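Local coordinates for toll-like receptor 6, Variable lymphocyte receptor B (PDB 3A79), which probably recognises diacylated bacterial lipopeptides together with Toll-like receptor 2, here with its ectodomain fused by engineering to part of a hagfish variable lymphocyte receptor B, at residues B[209-214]-B[239-244]; B[200-205]-B[225-230]; B[172-177]-B[192-197]; B[257-262]-B[281-286]. All blocks are in the same frame, centred on the assembly; numbering follows the deposited sequence.

Contact 1 of 4, residues B[209-214]-B[239-244]; sequences FSVQVN and MTFLSE. With NAG (2-acetamido-2-deoxy-beta-D-glucopyranose), chain M.
F209 and F241 meet as a T-shaped (edge-to-face) pair. The edge of the F209 ring turns toward the face of F241, and the ring planes stand 72° apart. The ring centroids are 5.6 Å apart. The tip of F209 does the touching: its CZ comes within 3.8 Å of F241 CG, at the root of the partner ring. F241 reaches out from the helix because its CG lies anti to the backbone N (chi1 168°), which sends the ring toward the 209-214 loop.

The aliphatic contact comes from V211. One of its two methyls, CG1, approaches the F241 ring obliquely at CE1, 3.6 Å away. V211 and F209 therefore hold different parts of the same ring, one at CE1 and one at CG.

Polar atoms add contacts but no hydrogen bond crosses between the segments. The backbone carbonyl V213 O lies obliquely by the ring, 3.5 Å from F241 CD1. At the far end, N214 OD1 lies 3.9 Å from E244 CG. The amide nitrogen N214 ND2 is bonded covalently to C1 of an N-acetylglucosamine, so this end of the loop carries a glycan.

All of this lies in the Toll-like receptor 6 part, a leucine-rich-repeat solenoid. The loop runs from strand 198-203 to strand 214-220 and packs against helix 235-246. L238 of that helix also touches F209, while F203 of strand 198-203 makes another edge-to-face pair with it. L242, from the same helix, packs on L223 and L225 of strand 222-229.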
# COMPACT_ATOMS: atom_id res chain seq x y z
N PHE B 209 18.42 -31.68 7.99
CA PHE B 209 18.20 -32.77 7.05
C PHE B 209 19.42 -33.66 7.07
O PHE B 209 20.54 -33.19 6.82
CB PHE B 209 17.99 -32.22 5.64
CG PHE B 209 18.09 -33.25 4.56
CD1 PHE B 209 16.97 -33.92 4.10
CD2 PHE B 209 19.32 -33.54 3.98
CE1 PHE B 209 17.06 -34.87 3.10
CE2 PHE B 209 19.42 -34.49 2.98
CZ PHE B 209 18.29 -35.15 2.54
N SER B 210 19.24 -34.95 7.35
CA SER B 210 20.40 -35.82 7.49
C SER B 210 20.20 -37.19 6.87
O SER B 210 20.45 -38.20 7.50
CB SER B 210 20.81 -35.95 8.95
OG SER B 210 19.95 -36.84 9.65
N VAL B 211 19.74 -37.23 5.62
CA VAL B 211 19.57 -38.52 4.98
C VAL B 211 20.76 -38.90 4.09
O VAL B 211 21.19 -38.13 3.23
CB VAL B 211 18.26 -38.59 4.21
CG1 VAL B 211 18.09 -39.96 3.59
CG2 VAL B 211 17.13 -38.32 5.13
N GLN B 212 21.26 -40.11 4.32
CA GLN B 212 22.39 -40.65 3.58
C GLN B 212 22.00 -41.85 2.70
O GLN B 212 22.85 -42.48 2.10
CB GLN B 212 23.51 -41.05 4.53
CG GLN B 212 24.45 -39.92 4.94
CD GLN B 212 25.48 -40.37 5.96
OE1 GLN B 212 25.68 -39.71 6.98
NE2 GLN B 212 26.14 -41.50 5.70
N VAL B 213 20.71 -42.18 2.65
CA VAL B 213 20.23 -43.24 1.79
C VAL B 213 20.45 -42.91 0.31
O VAL B 213 20.08 -41.83 -0.16
CB VAL B 213 18.71 -43.49 2.01
CG1 VAL B 213 18.11 -44.27 0.86
CG2 VAL B 213 18.48 -44.21 3.33
N ASN B 214 21.05 -43.86 -0.41
CA ASN B 214 21.24 -43.75 -1.85
C ASN B 214 19.95 -44.17 -2.58
O ASN B 214 19.62 -45.36 -2.63
CB ASN B 214 22.44 -44.62 -2.28
CG ASN B 214 22.94 -44.32 -3.69
OD1 ASN B 214 22.54 -43.34 -4.32
ND2 ASN B 214 23.86 -45.17 -4.19
N MET B 239 22.29 -32.04 -1.51
CA MET B 239 22.63 -32.05 -2.93
C MET B 239 23.05 -33.45 -3.40
O MET B 239 22.75 -33.85 -4.52
CB MET B 239 23.71 -31.01 -3.25
CG MET B 239 23.16 -29.60 -3.55
SD MET B 239 24.45 -28.34 -3.58
CE MET B 239 25.40 -28.82 -5.03
N THR B 240 23.74 -34.18 -2.53
CA THR B 240 24.12 -35.56 -2.80
C THR B 240 22.91 -36.49 -2.86
O THR B 240 22.79 -37.34 -3.76
CB THR B 240 25.04 -36.10 -1.71
OG1 THR B 240 26.25 -35.33 -1.66
CG2 THR B 240 25.35 -37.54 -1.98
N PHE B 241 22.03 -36.35 -1.87
CA PHE B 241 20.85 -37.18 -1.78
C PHE B 241 19.98 -36.98 -3.01
O PHE B 241 19.33 -37.92 -3.49
CB PHE B 241 20.08 -36.88 -0.50
CG PHE B 241 18.70 -37.50 -0.46
CD1 PHE B 241 18.51 -38.76 0.07
CD2 PHE B 241 17.60 -36.80 -0.95
CE1 PHE B 241 17.23 -39.33 0.11
CE2 PHE B 241 16.33 -37.37 -0.92
CZ PHE B 241 16.15 -38.63 -0.39
N LEU B 242 19.98 -35.76 -3.53
CA LEU B 242 19.14 -35.40 -4.67
C LEU B 242 19.77 -35.87 -5.95
O LEU B 242 19.08 -36.20 -6.92
CB LEU B 242 18.96 -33.87 -4.76
CG LEU B 242 17.95 -33.12 -3.91
CD1 LEU B 242 18.20 -31.63 -3.99
CD2 LEU B 242 16.57 -33.43 -4.39
N SER B 243 21.10 -35.88 -5.96
CA SER B 243 21.87 -36.18 -7.16
C SER B 243 21.37 -37.40 -7.92
O SER B 243 21.30 -37.37 -9.14
CB SER B 243 23.35 -36.36 -6.82
OG SER B 243 24.03 -36.95 -7.91
N GLU B 244 21.01 -38.46 -7.20
CA GLU B 244 20.62 -39.71 -7.85
C GLU B 244 19.12 -39.84 -8.17
O GLU B 244 18.74 -40.60 -9.06
CB GLU B 244 21.12 -40.90 -7.03
CG GLU B 244 21.33 -42.17 -7.85
CD GLU B 244 22.35 -41.99 -8.96
OE1 GLU B 244 23.37 -41.30 -8.73
OE2 GLU B 244 22.13 -42.55 -10.06
C1 NAG M . 23.90 -45.21 -5.65
C2 NAG M . 25.37 -45.27 -6.11
C3 NAG M . 25.43 -45.36 -7.64
C4 NAG M . 24.69 -46.60 -8.11
C5 NAG M . 23.25 -46.69 -7.56
C6 NAG M . 22.73 -48.13 -7.76
C7 NAG M . 26.07 -43.40 -4.59
C8 NAG M . 26.56 -43.94 -3.27
N2 NAG M . 26.24 -44.19 -5.65
O3 NAG M . 26.77 -45.41 -8.08
O4 NAG M . 24.70 -46.60 -9.53
O5 NAG M . 23.15 -46.31 -6.18
O6 NAG M . 21.33 -48.32 -7.64
O7 NAG M . 25.58 -42.27 -4.66

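Contact 2 of 4, residues B[200-205]-B[225-230]; sequences HLVFHP and LSNIKL
N227 CG lies anti to its own carbonyl carbon (chi1 -58°), beside the backbone N, and this swings the amide over to the end of the 200-205 segment. There N227 ND2 donates to F203 O at 3.0 Å. The bond is nearly straight at 165°. The acceptor lies in the plane of the amide, while the donor is tilted somewhat from the plane of the carbonyl. P205 CB packs 3.4 Å from N227 ND2, next to this bond.

The backbones run parallel. S226 N donates to L201 O at 2.9 Å, and F203 N returns a bond to S226 O at 3.1 Å. These are neighbouring parallel strands of the leucine-rich-repeat solenoid of Toll-like receptor 6, with strands 171-178 and 252-261 to either side.

A leucine in place of N227 would probably leave F203 O without its side-chain donor and let the chain before P205 shift.

On the face that carries the leucines, L201 and L225 lie side by side and point the same way, with L201 CD1 and L225 CD2 4.0 Å apart. The edge of the F203 ring meets L225 CB, 4.0 Å from F203 CE1. Helix 235-246 covers this face through F241 and L242.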
# COMPACT_ATOMS: atom_id res chain seq x y z
N HIS B 200 6.95 -38.65 -3.46
CA HIS B 200 6.89 -37.66 -2.39
C HIS B 200 7.60 -38.18 -1.15
O HIS B 200 7.25 -39.23 -0.60
CB HIS B 200 5.44 -37.33 -2.05
CG HIS B 200 5.28 -36.16 -1.12
ND1 HIS B 200 6.32 -35.63 -0.40
CD2 HIS B 200 4.18 -35.43 -0.79
CE1 HIS B 200 5.89 -34.62 0.33
NE2 HIS B 200 4.60 -34.47 0.11
N LEU B 201 8.60 -37.43 -0.71
CA LEU B 201 9.40 -37.82 0.43
C LEU B 201 9.23 -36.81 1.57
O LEU B 201 9.39 -35.61 1.38
CB LEU B 201 10.87 -37.94 0.03
CG LEU B 201 11.11 -38.89 -1.14
CD1 LEU B 201 12.50 -38.70 -1.72
CD2 LEU B 201 10.90 -40.32 -0.68
N VAL B 202 8.90 -37.31 2.75
CA VAL B 202 8.73 -36.44 3.91
C VAL B 202 9.78 -36.79 4.96
O VAL B 202 9.97 -37.97 5.28
CB VAL B 202 7.30 -36.56 4.53
CG1 VAL B 202 7.04 -35.44 5.50
CG2 VAL B 202 6.24 -36.57 3.44
N PHE B 203 10.45 -35.78 5.50
CA PHE B 203 11.52 -36.00 6.48
C PHE B 203 11.12 -35.54 7.87
O PHE B 203 10.07 -34.93 8.07
CB PHE B 203 12.78 -35.28 6.03
CG PHE B 203 13.20 -35.63 4.64
CD1 PHE B 203 12.92 -34.78 3.58
CD2 PHE B 203 13.86 -36.83 4.38
CE1 PHE B 203 13.30 -35.10 2.29
CE2 PHE B 203 14.23 -37.16 3.10
CZ PHE B 203 13.95 -36.29 2.05
N HIS B 204 11.97 -35.84 8.85
CA HIS B 204 11.73 -35.37 10.21
C HIS B 204 11.65 -33.86 10.16
O HIS B 204 12.50 -33.20 9.56
CB HIS B 204 12.88 -35.78 11.10
CG HIS B 204 12.63 -35.57 12.56
ND1 HIS B 204 12.09 -36.54 13.38
CD2 HIS B 204 12.86 -34.50 13.36
CE1 HIS B 204 12.01 -36.09 14.61
NE2 HIS B 204 12.47 -34.85 14.63
N PRO B 205 10.62 -33.30 10.81
CA PRO B 205 10.22 -31.89 10.68
C PRO B 205 10.91 -30.99 11.69
O PRO B 205 10.59 -29.80 11.76
CB PRO B 205 8.72 -31.93 10.99
CG PRO B 205 8.44 -33.33 11.52
CD PRO B 205 9.75 -33.99 11.76
N LEU B 225 9.96 -33.15 -2.14
CA LEU B 225 10.56 -33.29 -0.82
C LEU B 225 9.93 -32.29 0.13
O LEU B 225 9.74 -31.13 -0.23
CB LEU B 225 12.07 -33.04 -0.85
CG LEU B 225 13.00 -33.45 -1.98
CD1 LEU B 225 14.42 -33.39 -1.48
CD2 LEU B 225 12.69 -34.83 -2.51
N SER B 226 9.67 -32.73 1.36
CA SER B 226 9.04 -31.90 2.38
C SER B 226 9.80 -31.92 3.71
O SER B 226 10.26 -32.98 4.14
CB SER B 226 7.60 -32.34 2.60
OG SER B 226 6.86 -32.25 1.39
N ASN B 227 9.92 -30.76 4.34
CA ASN B 227 10.66 -30.60 5.59
C ASN B 227 12.17 -30.64 5.38
O ASN B 227 12.85 -31.60 5.77
CB ASN B 227 10.23 -31.64 6.64
CG ASN B 227 8.73 -31.59 6.96
OD1 ASN B 227 8.01 -30.67 6.57
ND2 ASN B 227 8.27 -32.61 7.69
N ILE B 228 12.70 -29.59 4.77
CA ILE B 228 14.12 -29.51 4.48
C ILE B 228 14.75 -28.36 5.24
O ILE B 228 14.50 -27.19 4.92
CB ILE B 228 14.35 -29.27 2.99
CG1 ILE B 228 13.49 -30.24 2.18
CG2 ILE B 228 15.84 -29.39 2.63
CD1 ILE B 228 13.41 -29.88 0.72
N LYS B 229 15.56 -28.68 6.25
CA LYS B 229 16.23 -27.65 7.04
C LYS B 229 17.74 -27.72 6.83
O LYS B 229 18.38 -28.71 7.18
CB LYS B 229 15.92 -27.86 8.52
CG LYS B 229 16.59 -26.88 9.47
CD LYS B 229 16.25 -27.24 10.91
CE LYS B 229 16.59 -26.15 11.91
NZ LYS B 229 15.75 -26.29 13.14
N LEU B 230 18.31 -26.66 6.25
CA LEU B 230 19.72 -26.66 5.90
C LEU B 230 20.46 -25.44 6.43
O LEU B 230 19.95 -24.33 6.40
CB LEU B 230 19.88 -26.68 4.38
CG LEU B 230 18.98 -27.65 3.63
CD1 LEU B 230 18.83 -27.22 2.19
CD2 LEU B 230 19.55 -29.05 3.75

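Contact 3 of 4, residues B[172-177]-B[192-197]; sequences SCILLD and QIPNTT. With NAG (2-acetamido-2-deoxy-beta-D-glucopyranose), chain N.
T196 turns its hydroxyl back onto its own segment while resting the same oxygen against the aliphatic branch of I174. T196 OG1 donates to P194 O at 3.0 Å, and the hydroxyl approaches that oxygen from well out of the carbonyl plane. No hydrogen bond passes between the two segments.

This is a corner of the leucine-rich-repeat solenoid in the Toll-like receptor 6 part. Strand 171-178 belongs to the long run of parallel strands. Strand 190-196 pairs instead with strand 214-220. The chain turns at S172 and again at T197, where the two segments come together with their CA atoms 4.8 Å apart. The backbone of S172 and of I174 bonds to V198, just past the second corner.

I174 crosses both P194 and T196 at about a right angle. Its CG1 branch touches both: I174 CG1 lies 3.2 Å from T196 OG1, and the CD1 end reaches P194 CD at 3.9 Å. T196 OG1 sits beside the backbone N (chi1 -38°), which leaves the methyl CG2 anti to N and facing S172 O. With a valine here, P194 O would probably lose its hydroxyl donor, and the bend between P194 and T196 would be freer to move.

N195 points its CB away from the 172-177 segment, and its ND2 is bonded covalently to C1 of an N-acetylglucosamine. L163 touches P194, and L199 touches I174. At the corner itself, S172 O lies 3.6 Å from the methyl CG2 of T196 and as far from T197 CB.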
# COMPACT_ATOMS: atom_id res chain seq x y z
N SER B 172 1.14 -44.34 -9.41
CA SER B 172 1.00 -42.90 -9.61
C SER B 172 1.58 -42.07 -8.46
O SER B 172 2.18 -41.01 -8.69
CB SER B 172 -0.46 -42.53 -9.86
OG SER B 172 -0.75 -42.56 -11.24
N CYS B 173 1.40 -42.55 -7.23
CA CYS B 173 2.10 -41.91 -6.11
C CYS B 173 2.74 -42.92 -5.17
O CYS B 173 2.11 -43.90 -4.77
CB CYS B 173 1.19 -40.96 -5.32
SG CYS B 173 2.12 -39.82 -4.22
N ILE B 174 4.01 -42.67 -4.86
CA ILE B 174 4.70 -43.32 -3.77
C ILE B 174 4.99 -42.26 -2.72
O ILE B 174 5.82 -41.37 -2.92
CB ILE B 174 6.02 -43.99 -4.23
CG1 ILE B 174 5.72 -45.14 -5.19
CG2 ILE B 174 6.82 -44.51 -3.02
CD1 ILE B 174 6.80 -46.18 -5.24
N LEU B 175 4.27 -42.33 -1.62
CA LEU B 175 4.53 -41.44 -0.51
C LEU B 175 5.40 -42.20 0.47
O LEU B 175 5.07 -43.32 0.86
CB LEU B 175 3.22 -40.99 0.15
CG LEU B 175 3.50 -40.19 1.42
CD1 LEU B 175 4.14 -38.87 1.08
CD2 LEU B 175 2.27 -39.99 2.22
N LEU B 176 6.53 -41.60 0.85
CA LEU B 176 7.50 -42.27 1.71
C LEU B 176 8.06 -41.31 2.75
O LEU B 176 8.53 -40.22 2.41
CB LEU B 176 8.63 -42.81 0.85
CG LEU B 176 9.79 -43.55 1.48
CD1 LEU B 176 9.31 -44.58 2.49
CD2 LEU B 176 10.57 -44.21 0.35
N ASP B 177 8.03 -41.71 4.01
CA ASP B 177 8.50 -40.81 5.04
C ASP B 177 9.62 -41.38 5.89
O ASP B 177 9.58 -42.52 6.36
CB ASP B 177 7.37 -40.35 5.93
CG ASP B 177 7.11 -41.31 7.05
OD1 ASP B 177 6.31 -42.23 6.83
OD2 ASP B 177 7.69 -41.15 8.14
N GLN B 192 15.99 -48.77 -4.18
CA GLN B 192 15.56 -48.60 -5.55
C GLN B 192 14.09 -48.23 -5.50
O GLN B 192 13.29 -48.97 -4.93
CB GLN B 192 15.74 -49.92 -6.30
CG GLN B 192 15.21 -49.89 -7.72
CD GLN B 192 16.24 -49.38 -8.69
OE1 GLN B 192 17.21 -50.09 -9.01
NE2 GLN B 192 16.04 -48.16 -9.19
N ILE B 193 13.75 -47.07 -6.07
CA ILE B 193 12.36 -46.64 -6.19
C ILE B 193 11.70 -47.10 -7.49
O ILE B 193 12.16 -46.75 -8.58
CB ILE B 193 12.22 -45.11 -6.10
CG1 ILE B 193 12.23 -44.64 -4.65
CG2 ILE B 193 10.92 -44.67 -6.74
CD1 ILE B 193 13.60 -44.43 -4.08
N PRO B 194 10.62 -47.88 -7.38
CA PRO B 194 9.88 -48.37 -8.55
C PRO B 194 9.45 -47.21 -9.42
O PRO B 194 9.34 -46.10 -8.91
CB PRO B 194 8.65 -49.04 -7.93
CG PRO B 194 9.04 -49.35 -6.53
CD PRO B 194 9.98 -48.27 -6.11
N ASN B 195 9.20 -47.44 -10.71
CA ASN B 195 8.73 -46.36 -11.57
C ASN B 195 7.42 -45.78 -11.03
O ASN B 195 6.44 -46.50 -10.86
CB ASN B 195 8.55 -46.83 -13.01
CG ASN B 195 9.62 -47.80 -13.44
OD1 ASN B 195 9.99 -48.69 -12.67
ND2 ASN B 195 10.13 -47.64 -14.66
N THR B 196 7.43 -44.48 -10.73
CA THR B 196 6.23 -43.78 -10.26
C THR B 196 6.09 -42.49 -11.02
O THR B 196 7.09 -41.88 -11.39
CB THR B 196 6.34 -43.37 -8.79
OG1 THR B 196 7.01 -44.38 -8.04
CG2 THR B 196 4.97 -43.17 -8.22
N THR B 197 4.86 -42.06 -11.25
CA THR B 197 4.66 -40.69 -11.70
C THR B 197 5.18 -39.68 -10.65
O THR B 197 6.04 -38.84 -10.95
CB THR B 197 3.19 -40.39 -12.04
OG1 THR B 197 2.78 -41.22 -13.12
CG2 THR B 197 3.03 -38.92 -12.43
C1 NAG N . 10.60 -49.03 -14.80
C2 NAG N . 10.25 -49.52 -16.21
C3 NAG N . 10.79 -50.93 -16.42
C4 NAG N . 12.30 -50.93 -16.25
C5 NAG N . 12.75 -50.31 -14.91
C6 NAG N . 14.26 -50.00 -14.99
C7 NAG N . 7.87 -48.73 -16.03
C8 NAG N . 7.72 -47.33 -16.57
N2 NAG N . 8.83 -49.48 -16.57
O3 NAG N . 10.46 -51.40 -17.72
O4 NAG N . 12.75 -52.27 -16.38
O5 NAG N . 12.02 -49.13 -14.57
O6 NAG N . 14.93 -49.75 -13.77
O7 NAG N . 7.10 -49.14 -15.15

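Contact 4 of 4, residues B[257-262]-B[281-286]; sequences QHIETT and LNIYNL. With NAG (2-acetamido-2-deoxy-beta-D-glucopyranose), chain F.
Y284 O takes two donors from the 257-262 segment. H258 N gives it a hydrogen bond of 2.8 Å, and the CA-H of Q257 adds a weaker contact, with Q257 CA 3.5 Å from Y284 O. The N-H of H258 points well at the oxygen, at 153°. Next to this, Q257 CG packs 3.7 Å from Y284 CB.

H258 and N285 follow, each with a positive phi, and both segments turn a corner here. This is where adjacent repeats of the Toll-like receptor 6 solenoid turn together. Past the corner the pairing goes on through a CA-H contact, with L286 CA 3.4 Å from I259 O.

Apolar groups lie beneath the backbone. I259 CD1 meets I283 CG2, the two side chains crossing at about a right angle. T261 CG2 rests 3.6 Å from L286 CD1. The leucine reaches it because its CG stands anti to the backbone N (chi1 169°).

N285 ND2 carries an N-acetylglucosamine, bonded covalently to C1. H258 CD2 lies 3.5 Å from C2 of that sugar, and H311 and K313 of strand 306-314 touch N285. The chemistry divides the contact: glycan and polar groups gather at the corner, and I259, I283, L286 and the methyl of T261 pack on the buried side.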
# COMPACT_ATOMS: atom_id res chain seq x y z
N GLN B 257 9.25 -28.29 -0.38
CA GLN B 257 8.24 -27.74 0.55
C GLN B 257 8.81 -27.55 1.94
O GLN B 257 9.47 -28.44 2.48
CB GLN B 257 7.03 -28.65 0.66
CG GLN B 257 5.78 -28.12 0.03
CD GLN B 257 4.63 -29.10 0.17
OE1 GLN B 257 4.16 -29.67 -0.81
NE2 GLN B 257 4.17 -29.30 1.41
N HIS B 258 8.55 -26.39 2.53
CA HIS B 258 9.05 -26.11 3.87
C HIS B 258 10.58 -26.11 4.04
O HIS B 258 11.09 -26.60 5.04
CB HIS B 258 8.39 -27.08 4.84
CG HIS B 258 6.94 -27.28 4.57
ND1 HIS B 258 6.41 -28.50 4.20
CD2 HIS B 258 5.90 -26.41 4.58
CE1 HIS B 258 5.11 -28.38 4.00
NE2 HIS B 258 4.78 -27.12 4.23
N ILE B 259 11.29 -25.53 3.07
CA ILE B 259 12.75 -25.43 3.13
C ILE B 259 13.18 -24.21 3.92
O ILE B 259 12.91 -23.08 3.52
CB ILE B 259 13.36 -25.24 1.73
CG1 ILE B 259 12.48 -25.89 0.67
CG2 ILE B 259 14.77 -25.77 1.67
CD1 ILE B 259 11.34 -25.01 0.26
N GLU B 260 13.85 -24.43 5.04
CA GLU B 260 14.51 -23.34 5.73
C GLU B 260 15.98 -23.49 5.43
O GLU B 260 16.56 -24.52 5.72
CB GLU B 260 14.32 -23.44 7.23
CG GLU B 260 15.44 -22.76 7.99
CD GLU B 260 15.53 -23.23 9.42
OE1 GLU B 260 16.68 -23.37 9.92
OE2 GLU B 260 14.46 -23.47 10.03
N THR B 261 16.58 -22.46 4.85
CA THR B 261 17.93 -22.61 4.34
C THR B 261 18.70 -21.31 4.37
O THR B 261 18.12 -20.24 4.36
CB THR B 261 17.91 -23.18 2.89
OG1 THR B 261 19.00 -22.64 2.15
CG2 THR B 261 16.65 -22.77 2.17
N THR B 262 20.02 -21.40 4.43
CA THR B 262 20.89 -20.26 4.18
C THR B 262 20.62 -19.65 2.80
O THR B 262 20.05 -20.29 1.93
CB THR B 262 22.36 -20.68 4.22
OG1 THR B 262 22.73 -20.92 5.58
CG2 THR B 262 23.26 -19.60 3.67
N LEU B 281 10.63 -26.21 -11.64
CA LEU B 281 11.09 -26.19 -10.25
C LEU B 281 10.15 -25.36 -9.40
O LEU B 281 9.87 -24.21 -9.72
CB LEU B 281 12.49 -25.60 -10.19
CG LEU B 281 13.10 -25.58 -8.80
CD1 LEU B 281 12.94 -26.94 -8.18
CD2 LEU B 281 14.55 -25.21 -8.91
N ASN B 282 9.64 -25.95 -8.31
CA ASN B 282 8.70 -25.25 -7.43
C ASN B 282 9.15 -25.26 -5.98
O ASN B 282 9.58 -26.29 -5.46
CB ASN B 282 7.31 -25.89 -7.51
CG ASN B 282 6.86 -26.10 -8.93
OD1 ASN B 282 6.46 -25.16 -9.61
ND2 ASN B 282 6.90 -27.35 -9.39
N ILE B 283 9.05 -24.12 -5.33
CA ILE B 283 9.42 -24.01 -3.92
C ILE B 283 8.27 -23.38 -3.12
O ILE B 283 7.73 -22.35 -3.51
CB ILE B 283 10.73 -23.20 -3.76
CG1 ILE B 283 11.87 -23.91 -4.46
CG2 ILE B 283 11.05 -22.98 -2.29
CD1 ILE B 283 13.07 -23.03 -4.72
N TYR B 284 7.90 -24.02 -2.02
CA TYR B 284 6.76 -23.60 -1.20
C TYR B 284 7.20 -23.37 0.24
O TYR B 284 7.80 -24.24 0.85
CB TYR B 284 5.69 -24.68 -1.21
CG TYR B 284 4.81 -24.70 -2.44
CD1 TYR B 284 3.74 -23.82 -2.56
CD2 TYR B 284 5.03 -25.62 -3.47
CE1 TYR B 284 2.92 -23.84 -3.68
CE2 TYR B 284 4.21 -25.64 -4.60
CZ TYR B 284 3.16 -24.75 -4.69
OH TYR B 284 2.33 -24.74 -5.80
N ASN B 285 6.90 -22.20 0.80
CA ASN B 285 7.24 -21.92 2.20
C ASN B 285 8.76 -22.01 2.41
O ASN B 285 9.26 -22.80 3.21
CB ASN B 285 6.42 -22.84 3.13
CG ASN B 285 6.76 -22.70 4.60
OD1 ASN B 285 7.22 -21.65 5.07
ND2 ASN B 285 6.51 -23.78 5.35
N LEU B 286 9.48 -21.16 1.68
CA LEU B 286 10.91 -20.96 1.85
C LEU B 286 11.24 -19.97 2.99
O LEU B 286 10.54 -18.96 3.15
CB LEU B 286 11.51 -20.44 0.53
CG LEU B 286 12.94 -19.91 0.51
CD1 LEU B 286 13.89 -21.06 0.69
CD2 LEU B 286 13.20 -19.21 -0.80
C1 NAG F . 6.78 -23.61 6.76
C2 NAG F . 5.54 -24.27 7.38
C3 NAG F . 5.68 -24.62 8.86
C4 NAG F . 7.09 -25.04 9.28
C5 NAG F . 8.22 -24.33 8.54
C6 NAG F . 9.53 -25.07 8.81
C7 NAG F . 3.30 -23.76 6.49
C8 NAG F . 2.64 -22.65 5.74
N2 NAG F . 4.37 -23.42 7.24
O3 NAG F . 4.79 -25.69 9.10
O4 NAG F . 7.23 -24.84 10.68
O5 NAG F . 7.98 -24.26 7.15
O6 NAG F . 10.61 -24.42 8.16
O7 NAG F . 2.84 -24.91 6.39

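All four contacts lie in the Toll-like receptor 6 part, none in the hagfish part. Contact 3 comes first along the chain. The segments of contacts 2 and 1 then alternate, and contact 4 closes the series. Contacts 3, 2 and 4 share the run of parallel strands 171-178, 198-203, 222-229, 252-261 and 278-288. Contact 2 lies in the middle, its centre about 10 Å from that of contact 4 and about 16 Å from that of contact 3. Contact 1, its centre about 12 Å from that of contact 2, joins the 209-214 loop to helix 235-246, and F209 N probably bonds to K229 O of contact 2. Together they join successive repeats, as in a continuous solenoid.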